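Local atomic coordinates of glyoxalase family protein (Bacillus cereus, PDB entry 1ZSW), a protein that is of unknown function but binds a zinc ion and belongs to the glyoxalase/bleomycin resistance protein/dioxygenase superfamily. Residues Ile34-Lys39 with Leu84-Ile89; Lys39-Asn44 with Ala333-Lys338; Lys252-Leu257 with Ile295-Pro300. All blocks are in the same frame, centred on the assembly; numbering follows the deposited sequence.

Interaction 1: Ile34-Lys39 with Leu84-Ile89; sequences ISMVTK and LSFFEI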
loop_
_atom_site.group_PDB
_atom_site.type_symbol
_atom_site.label_atom_id
_atom_site.label_comp_id
_atom_site.label_asym_id
_atom_site.label_seq_id
_atom_site.Cartn_x
_atom_site.Cartn_y
_atom_site.Cartn_z
ATOM N N ILE A 34 -0.794 -0.955 -1.610
ATOM C CA ILE A 34 0.617 -0.876 -1.995
ATOM C C ILE A 34 0.941 -2.183 -2.689
ATOM O O ILE A 34 0.421 -3.216 -2.265
ATOM C CB ILE A 34 1.509 -0.593 -0.732
ATOM C CG1 ILE A 34 2.971 -0.278 -1.087
ATOM C CG2 ILE A 34 1.333 -1.676 0.358
ATOM C CD1 ILE A 34 3.662 0.546 0.039
ATOM N N SER A 35 1.703 -2.101 -3.768
ATOM C CA SER A 35 1.946 -3.264 -4.647
ATOM C C SER A 35 3.425 -3.555 -4.790
ATOM O O SER A 35 4.189 -2.623 -4.937
ATOM C CB SER A 35 1.328 -3.041 -6.036
ATOM O OG SER A 35 -0.107 -2.995 -5.827
ATOM N N MET A 36 3.755 -4.853 -4.811
ATOM C CA MET A 36 5.134 -5.382 -4.688
ATOM C C MET A 36 5.349 -6.495 -5.688
ATOM O O MET A 36 4.418 -6.979 -6.340
ATOM C CB MET A 36 5.291 -5.989 -3.279
ATOM C CG MET A 36 5.541 -5.003 -2.136
ATOM S SD MET A 36 4.131 -3.990 -1.688
ATOM C CE MET A 36 3.089 -5.199 -0.881
ATOM N N VAL A 37 6.610 -6.893 -5.837
ATOM C CA VAL A 37 6.988 -8.016 -6.683
ATOM C C VAL A 37 7.494 -9.155 -5.809
ATOM O O VAL A 37 8.326 -8.926 -4.922
ATOM C CB VAL A 37 8.087 -7.563 -7.634
ATOM C CG1 VAL A 37 8.675 -8.756 -8.449
ATOM C CG2 VAL A 37 7.550 -6.491 -8.603
ATOM N N THR A 38 6.967 -10.362 -6.068
ATOM C CA THR A 38 7.420 -11.620 -5.429
ATOM C C THR A 38 7.924 -12.577 -6.499
ATOM O O THR A 38 7.459 -12.560 -7.632
ATOM C CB THR A 38 6.316 -12.304 -4.573
ATOM O OG1 THR A 38 6.868 -13.427 -3.871
ATOM C CG2 THR A 38 5.157 -12.800 -5.412
ATOM N N LYS A 39 8.894 -13.419 -6.119
ATOM C CA LYS A 39 9.382 -14.439 -7.040
ATOM C C LYS A 39 8.560 -15.727 -6.950
ATOM O O LYS A 39 8.573 -16.551 -7.893
ATOM C CB LYS A 39 10.846 -14.758 -6.677
ATOM C CG LYS A 39 11.569 -15.505 -7.772
ATOM C CD LYS A 39 13.025 -15.741 -7.387
ATOM C CE LYS A 39 13.714 -16.653 -8.409
ATOM N NZ LYS A 39 13.946 -16.040 -9.753
ATOM N N LEU A 84 -2.337 -5.180 0.545
ATOM C CA LEU A 84 -0.973 -5.399 0.041
ATOM C C LEU A 84 -1.114 -6.355 -1.121
ATOM O O LEU A 84 -1.701 -7.421 -0.979
ATOM C CB LEU A 84 -0.056 -6.028 1.101
ATOM C CG LEU A 84 0.079 -5.473 2.520
ATOM C CD1 LEU A 84 1.484 -5.775 3.100
ATOM C CD2 LEU A 84 -0.277 -4.014 2.717
ATOM N N SER A 85 -0.601 -5.961 -2.272
ATOM C CA SER A 85 -0.714 -6.871 -3.418
ATOM C C SER A 85 0.671 -7.187 -3.980
ATOM O O SER A 85 1.625 -6.404 -3.792
ATOM C CB SER A 85 -1.631 -6.267 -4.462
ATOM O OG SER A 85 -0.896 -5.478 -5.373
ATOM N N PHE A 86 0.786 -8.356 -4.616
ATOM C CA PHE A 86 2.054 -8.856 -5.125
ATOM C C PHE A 86 1.863 -9.429 -6.509
ATOM O O PHE A 86 0.916 -10.184 -6.717
ATOM C CB PHE A 86 2.547 -9.988 -4.203
ATOM C CG PHE A 86 2.948 -9.521 -2.840
ATOM C CD1 PHE A 86 4.297 -9.245 -2.599
ATOM C CD2 PHE A 86 2.007 -9.356 -1.810
ATOM C CE1 PHE A 86 4.693 -8.779 -1.378
ATOM C CE2 PHE A 86 2.437 -8.893 -0.505
ATOM C CZ PHE A 86 3.783 -8.631 -0.331
ATOM N N PHE A 87 2.761 -9.070 -7.423
ATOM C CA PHE A 87 2.835 -9.680 -8.771
ATOM C C PHE A 87 3.877 -10.758 -8.640
ATOM O O PHE A 87 4.985 -10.485 -8.175
ATOM C CB PHE A 87 3.310 -8.625 -9.779
ATOM C CG PHE A 87 2.330 -7.505 -9.948
ATOM C CD1 PHE A 87 2.530 -6.278 -9.295
ATOM C CD2 PHE A 87 1.191 -7.688 -10.729
ATOM C CE1 PHE A 87 1.605 -5.238 -9.444
ATOM C CE2 PHE A 87 0.260 -6.651 -10.875
ATOM C CZ PHE A 87 0.482 -5.437 -10.234
ATOM N N GLU A 88 3.538 -11.978 -9.053
ATOM C CA GLU A 88 4.516 -13.058 -9.010
ATOM C C GLU A 88 5.267 -13.077 -10.320
ATOM O O GLU A 88 4.662 -13.249 -11.375
ATOM C CB GLU A 88 3.876 -14.443 -8.784
ATOM C CG GLU A 88 4.980 -15.533 -8.732
ATOM C CD GLU A 88 4.470 -16.973 -8.945
ATOM O OE1 GLU A 88 4.894 -17.888 -8.203
ATOM O OE2 GLU A 88 3.653 -17.180 -9.845
ATOM N N ILE A 89 6.589 -12.955 -10.252
ATOM C CA ILE A 89 7.421 -12.942 -11.461
ATOM C C ILE A 89 8.509 -13.979 -11.200
ATOM O O ILE A 89 9.532 -13.659 -10.641
ATOM C CB ILE A 89 8.012 -11.538 -11.713
ATOM C CG1 ILE A 89 6.848 -10.510 -11.762
ATOM C CG2 ILE A 89 8.900 -11.523 -12.994
ATOM C CD1 ILE A 89 7.216 -9.116 -12.168
#
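Met36 lies folded over the ring of Phe86, and these two side chains, with Thr38, have the largest shares of the surface buried where the first and last strands of the beta-alpha-beta-beta-beta module of this superfamily pair in parallel. The Met36 chain bends at chi2 and chi3, which turns its methyl back over the aromatic face. Met36 CE stands 3.9 Å from the centroid of the Phe86 ring, 27° off the ring normal, a CH-pi contact; the sulfur sits higher above the same ring as a more distant Met-aromatic partner. Met36 CB packs close to Phe86 CE1 at 3.4 Å, while the methyl also touches Leu84 CB. Thr38 adds its methyl, with CG2 4.0 Å from Phe86 CB and as far from Glu88 CB; its hydroxyl, anti to the backbone N at chi1 -174°, turns instead to Glu147. Beneath these groups run five backbone hydrogen bonds with in-register pairing from Ile34-Leu84 to Thr38-Glu88. Thr38 N to Phe87 O is 2.9 Å and nearly straight, whereas Met36 N reaches Ser85 O with an N-H...O angle of 138°. The other face carries Ser35, Ser85, Val37 and Phe87. There Ser35 OG and Ser85 OG form a short hydrogen bond of 2.6 Å, and Ser85 OG is also bonded to His70 NE2. The Ser35 side chain is about 4 Å from the zinc ion at nearest atoms and close to the ligands His33 and His246, consistent with a second-shell place for Ser35. On the Met36 face, Tyr48 of helix 41-51 meets the Phe86 ring. Strand 244-251 flanks strand 31-38 along its other edge, and strand 69-74 borders strand 83-88 along the edge away from strand 31-38.

Interaction 2: Lys39-Asn44 with Ala333-Lys338; sequences KNANEN and APIEEK
Asn42 sets CG beside its own backbone N, and chi2 of -21° turns OD1 to the backbone of Ile335 and Glu336, so that the N-capped first turn of helix 41-51 receives the extended C-terminal tail of the chain. Glu336 N donates to Asn42 OD1 over 2.8 Å with an N-H...O angle of 158°. The donor stands 55° out of the amide's carbonyl plane, so this is an approach from above rather than along a lone pair. The same oxygen lies 3.3 Å from Ile335 CA. Beyond the bond, the Asn42 amide and the Glu336 carboxylate are turned steeply against each other, and Asn42 ND2 stays 3.6 Å from Glu336 OE1. In the N-cap, Asn40 OD1 accepts from Glu43 N, with the donor in the carbonyl plane, which caps the turn that carries Asn42. Apolar packing is modest, Ala41 CB resting 3.9 Å from Ile335 CG1, but Leu71 and Tyr69 of strand 69-74 extend this patch under Ile335. Further along the tail, Glu337 turns away from the helix start and forms a salt bridge with Lys49, a second tie to the same helix. A water lies within hydrogen-bonding distance of both Asn42 O and Glu336 O, between the two backbones. Lys338, the C-terminal residue, lays its side chain toward Glu43. Lys338 NZ donates to a second water at 3.1 Å, and that water donates in turn to Glu43 O.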
loop_
_atom_site.group_PDB
_atom_site.type_symbol
_atom_site.label_atom_id
_atom_site.label_comp_id
_atom_site.label_asym_id
_atom_site.label_seq_id
_atom_site.Cartn_x
_atom_site.Cartn_y
_atom_site.Cartn_z
ATOM N N LYS A 39 8.894 -13.419 -6.119
ATOM C CA LYS A 39 9.382 -14.439 -7.040
ATOM C C LYS A 39 8.560 -15.727 -6.950
ATOM O O LYS A 39 8.573 -16.551 -7.893
ATOM C CB LYS A 39 10.846 -14.758 -6.677
ATOM C CG LYS A 39 11.569 -15.505 -7.772
ATOM C CD LYS A 39 13.025 -15.741 -7.387
ATOM C CE LYS A 39 13.714 -16.653 -8.409
ATOM N NZ LYS A 39 13.946 -16.040 -9.753
ATOM N N ASN A 40 7.860 -15.935 -5.829
ATOM C CA ASN A 40 7.253 -17.242 -5.540
ATOM C C ASN A 40 5.940 -17.086 -4.807
ATOM O O ASN A 40 5.932 -16.756 -3.650
ATOM C CB ASN A 40 8.218 -18.087 -4.709
ATOM C CG ASN A 40 7.745 -19.535 -4.542
ATOM O OD1 ASN A 40 6.824 -19.829 -3.789
ATOM N ND2 ASN A 40 8.383 -20.439 -5.271
ATOM N N ALA A 41 4.828 -17.316 -5.504
ATOM C CA ALA A 41 3.499 -17.158 -4.922
ATOM C C ALA A 41 3.229 -18.100 -3.760
ATOM O O ALA A 41 2.584 -17.692 -2.806
ATOM C CB ALA A 41 2.398 -17.293 -5.999
ATOM N N ASN A 42 3.694 -19.348 -3.837
ATOM C CA ASN A 42 3.487 -20.285 -2.716
ATOM C C ASN A 42 4.071 -19.755 -1.405
ATOM O O ASN A 42 3.399 -19.764 -0.375
ATOM C CB ASN A 42 4.061 -21.680 -3.025
ATOM C CG ASN A 42 3.331 -22.382 -4.174
ATOM O OD1 ASN A 42 2.206 -22.051 -4.501
ATOM N ND2 ASN A 42 3.995 -23.350 -4.792
ATOM N N GLU A 43 5.301 -19.250 -1.454
ATOM C CA GLU A 43 5.977 -18.740 -0.254
ATOM C C GLU A 43 5.372 -17.398 0.177
ATOM O O GLU A 43 5.262 -17.101 1.367
ATOM C CB GLU A 43 7.482 -18.618 -0.509
ATOM C CG GLU A 43 8.152 -19.978 -0.741
ATOM C CD GLU A 43 9.526 -19.877 -1.374
ATOM O OE1 GLU A 43 9.903 -18.784 -1.853
ATOM O OE2 GLU A 43 10.234 -20.912 -1.411
ATOM N N ASN A 44 4.954 -16.612 -0.815
ATOM C CA ASN A 44 4.335 -15.317 -0.551
ATOM C C ASN A 44 2.998 -15.491 0.150
ATOM O O ASN A 44 2.734 -14.876 1.175
ATOM C CB ASN A 44 4.195 -14.539 -1.876
ATOM C CG ASN A 44 3.584 -13.168 -1.669
ATOM O OD1 ASN A 44 4.247 -12.238 -1.193
ATOM N ND2 ASN A 44 2.327 -13.035 -2.026
ATOM N N ALA A 333 0.281 -22.323 -12.542
ATOM C CA ALA A 333 0.401 -23.389 -11.548
ATOM C C ALA A 333 -0.467 -23.042 -10.358
ATOM O O ALA A 333 -0.510 -21.878 -9.943
ATOM C CB ALA A 333 1.830 -23.545 -11.111
ATOM N N PRO A 334 -1.169 -24.042 -9.793
ATOM C CA PRO A 334 -1.996 -23.757 -8.620
ATOM C C PRO A 334 -1.148 -23.274 -7.440
ATOM O O PRO A 334 0.020 -23.648 -7.319
ATOM C CB PRO A 334 -2.642 -25.110 -8.298
ATOM C CG PRO A 334 -1.818 -26.128 -9.013
ATOM C CD PRO A 334 -1.252 -25.457 -10.212
ATOM N N ILE A 335 -1.720 -22.432 -6.589
ATOM C CA ILE A 335 -0.988 -21.991 -5.408
ATOM C C ILE A 335 -1.148 -23.042 -4.324
ATOM O O ILE A 335 -2.260 -23.362 -3.915
ATOM C CB ILE A 335 -1.406 -20.581 -4.963
ATOM C CG1 ILE A 335 -0.792 -19.563 -5.928
ATOM C CG2 ILE A 335 -0.965 -20.302 -3.512
ATOM C CD1 ILE A 335 -1.512 -18.275 -5.987
ATOM N N GLU A 336 -0.024 -23.603 -3.899
ATOM C CA GLU A 336 -0.020 -24.709 -2.956
ATOM C C GLU A 336 0.013 -24.208 -1.522
ATOM O O GLU A 336 0.887 -23.421 -1.165
ATOM C CB GLU A 336 1.188 -25.610 -3.217
ATOM C CG GLU A 336 1.177 -26.296 -4.580
ATOM C CD GLU A 336 2.518 -26.918 -4.932
ATOM O OE1 GLU A 336 3.034 -26.635 -6.039
ATOM O OE2 GLU A 336 3.065 -27.677 -4.097
ATOM N N GLU A 337 -0.937 -24.674 -0.712
ATOM C CA GLU A 337 -0.990 -24.348 0.710
ATOM C C GLU A 337 -0.009 -25.213 1.486
ATOM O O GLU A 337 -0.103 -26.442 1.460
ATOM C CB GLU A 337 -2.404 -24.541 1.263
ATOM C CG GLU A 337 -3.450 -23.589 0.673
ATOM C CD GLU A 337 -3.294 -22.143 1.148
ATOM O OE1 GLU A 337 -2.684 -21.917 2.212
ATOM O OE2 GLU A 337 -3.800 -21.236 0.453
ATOM N N LYS A 338 0.939 -24.567 2.164
ATOM C CA LYS A 338 1.954 -25.281 2.938
ATOM C C LYS A 338 1.722 -25.138 4.445
ATOM O O LYS A 338 0.780 -24.474 4.899
ATOM C CB LYS A 338 3.375 -24.845 2.532
ATOM C CG LYS A 338 3.837 -23.490 3.064
ATOM C CD LYS A 338 5.058 -22.965 2.295
ATOM C CE LYS A 338 6.062 -22.284 3.237
ATOM N NZ LYS A 338 7.008 -21.343 2.548
ATOM O OXT LYS A 338 2.467 -25.702 5.251
HETATM O O HOH W 1 1.087 -21.110 0.267
HETATM O O HOH W 2 6.848 -18.330 3.337
#

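Interaction 3: Lys252-Leu257 with Ile295-Pro300; sequences KNDAEL and IATDGP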
loop_
_atom_site.group_PDB
_atom_site.type_symbol
_atom_site.label_atom_id
_atom_site.label_comp_id
_atom_site.label_asym_id
_atom_site.label_seq_id
_atom_site.Cartn_x
_atom_site.Cartn_y
_atom_site.Cartn_z
ATOM N N LYS A 252 -12.383 9.643 -3.180
ATOM C CA LYS A 252 -13.751 9.215 -2.913
ATOM C C LYS A 252 -14.473 8.643 -4.117
ATOM O O LYS A 252 -15.235 7.702 -3.983
ATOM C CB LYS A 252 -14.552 10.389 -2.339
ATOM C CG LYS A 252 -15.907 9.990 -1.836
ATOM C CD LYS A 252 -16.629 11.250 -1.423
ATOM C CE LYS A 252 -17.808 10.913 -0.555
ATOM N NZ LYS A 252 -18.445 12.186 -0.157
ATOM N N ASN A 253 -14.265 9.238 -5.273
ATOM C CA ASN A 253 -15.065 8.912 -6.461
ATOM C C ASN A 253 -14.382 9.374 -7.732
ATOM O O ASN A 253 -13.269 9.934 -7.729
ATOM C CB ASN A 253 -16.455 9.585 -6.349
ATOM C CG ASN A 253 -16.342 11.051 -6.070
ATOM O OD1 ASN A 253 -15.474 11.742 -6.618
ATOM N ND2 ASN A 253 -17.197 11.556 -5.173
ATOM N N ASP A 254 -15.041 9.127 -8.866
ATOM C CA ASP A 254 -14.467 9.469 -10.156
ATOM C C ASP A 254 -14.298 10.969 -10.356
ATOM O O ASP A 254 -13.419 11.405 -11.093
ATOM C CB ASP A 254 -15.341 8.911 -11.296
ATOM C CG ASP A 254 -15.290 7.410 -11.400
ATOM O OD1 ASP A 254 -14.469 6.757 -10.719
ATOM O OD2 ASP A 254 -16.121 6.854 -12.158
ATOM N N ALA A 255 -15.147 11.772 -9.701
ATOM C CA ALA A 255 -15.026 13.225 -9.842
ATOM C C ALA A 255 -13.751 13.722 -9.177
ATOM O O ALA A 255 -13.044 14.567 -9.730
ATOM C CB ALA A 255 -16.248 13.945 -9.260
ATOM N N GLU A 256 -13.438 13.172 -8.012
ATOM C CA GLU A 256 -12.190 13.549 -7.337
ATOM C C GLU A 256 -10.997 13.028 -8.138
ATOM O O GLU A 256 -9.994 13.707 -8.243
ATOM C CB GLU A 256 -12.170 13.014 -5.903
ATOM C CG GLU A 256 -13.165 13.746 -5.008
ATOM C CD GLU A 256 -13.079 13.380 -3.546
ATOM O OE1 GLU A 256 -13.968 13.843 -2.783
ATOM O OE2 GLU A 256 -12.162 12.626 -3.138
ATOM N N LEU A 257 -11.120 11.822 -8.705
ATOM C CA LEU A 257 -10.011 11.285 -9.517
ATOM C C LEU A 257 -9.718 12.215 -10.707
ATOM O O LEU A 257 -8.576 12.557 -10.984
ATOM C CB LEU A 257 -10.328 9.864 -9.982
ATOM C CG LEU A 257 -9.251 9.197 -10.835
ATOM C CD1 LEU A 257 -8.018 8.999 -9.959
ATOM C CD2 LEU A 257 -9.718 7.826 -11.298
ATOM N N ILE A 295 -3.385 6.992 -7.966
ATOM C CA ILE A 295 -4.514 7.615 -7.282
ATOM C C ILE A 295 -5.724 6.741 -7.613
ATOM O O ILE A 295 -6.037 6.583 -8.780
ATOM C CB ILE A 295 -4.743 9.064 -7.807
ATOM C CG1 ILE A 295 -3.427 9.848 -7.722
ATOM C CG2 ILE A 295 -5.843 9.771 -6.981
ATOM C CD1 ILE A 295 -3.499 11.310 -8.213
ATOM N N ALA A 296 -6.369 6.166 -6.596
ATOM C CA ALA A 296 -7.390 5.141 -6.819
ATOM C C ALA A 296 -8.679 5.493 -6.099
ATOM O O ALA A 296 -8.680 5.906 -4.921
ATOM C CB ALA A 296 -6.911 3.755 -6.363
ATOM N N THR A 297 -9.805 5.253 -6.778
ATOM C CA THR A 297 -11.084 5.392 -6.070
ATOM C C THR A 297 -11.341 4.307 -5.020
ATOM O O THR A 297 -10.928 3.139 -5.168
ATOM C CB THR A 297 -12.274 5.426 -7.086
ATOM O OG1 THR A 297 -12.386 4.149 -7.745
ATOM C CG2 THR A 297 -12.074 6.550 -8.115
ATOM N N ASP A 298 -12.042 4.669 -3.953
ATOM C CA ASP A 298 -12.385 3.726 -2.878
ATOM C C ASP A 298 -13.249 2.589 -3.375
ATOM O O ASP A 298 -13.074 1.445 -2.973
ATOM C CB ASP A 298 -13.102 4.437 -1.715
ATOM C CG ASP A 298 -12.140 5.097 -0.732
ATOM O OD1 ASP A 298 -10.921 4.802 -0.736
ATOM O OD2 ASP A 298 -12.620 5.896 0.099
ATOM N N GLY A 299 -14.159 2.906 -4.283
ATOM C CA GLY A 299 -15.045 1.877 -4.806
ATOM C C GLY A 299 -14.811 1.517 -6.253
ATOM O O GLY A 299 -14.133 2.236 -6.995
ATOM N N PRO A 300 -15.496 0.456 -6.717
ATOM C CA PRO A 300 -16.503 -0.292 -5.937
ATOM C C PRO A 300 -15.978 -1.376 -5.007
ATOM O O PRO A 300 -16.730 -1.857 -4.127
ATOM C CB PRO A 300 -17.395 -0.889 -7.028
ATOM C CG PRO A 300 -16.523 -1.026 -8.208
ATOM C CD PRO A 300 -15.436 0.029 -8.124
HETATM O O HOH W 3 -15.349 5.363 -5.353
HETATM O O HOH W 4 -14.567 4.376 -9.452
#
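Thr297 CG2 fits against the first turn of helix 254-266, where an N-capped helix start packs on residues Ile295-Thr297 of strand 292-300, next to the strand that precedes the helix. Its methyl stands 3.5 Å from Asp254 OD1 and 3.6 Å from Asn253 O. Alongside, Leu257 holds CG anti to its backbone N (chi1 180°), which, with chi2 near 66°, brings CD1 to the strand, 3.3 Å from Ile295 O and 3.8 Å from Ile295 CG2. No direct hydrogen bond joins the segments; two waters do so. One donates to Asp254 OD1 and Thr297 OG1, the other donates to Lys252 O and accepts from Gly299 N. In the next shell, the first turn is capped: Glu256 N meets Asn253 OD1 nearly head-on, with a C=O...N angle of 176°, and Glu256 OE2 in turn accepts from Lys252 N. Lys281 of strand 280-286 pairs with Asp254 OD2, and Arg250 holds Asp298 at the corner where the strand turns. Beyond that corner a cis peptide precedes Pro300. Across the corner Thr297 OG1 donates to Gly299 O at 2.7 Å, in the plane of that carbonyl.

Overall arrangement
From the N terminus, strand 31-38 enters interaction 1, whose partner 84-89 closes a loop holding helix 41-51 and two strands. Interaction 2 opens at Lys39, which it shares with interaction 1, and closes only at the C-terminal tail, so the two cross. They also touch: Glu88 OE1 probably accepts a hydrogen bond from Ala41 N, linking strand end to helix start. Interaction 3 follows interaction 1 in series and nests within the long loop of interaction 2, with centres of 1 and 3 about 23 Å apart. Interactions 1 and 3 both reach the eight-stranded mixed sheet that carries zinc ligands His33, His246 and Glu294, while interaction 2 ties the tail to its helical cover.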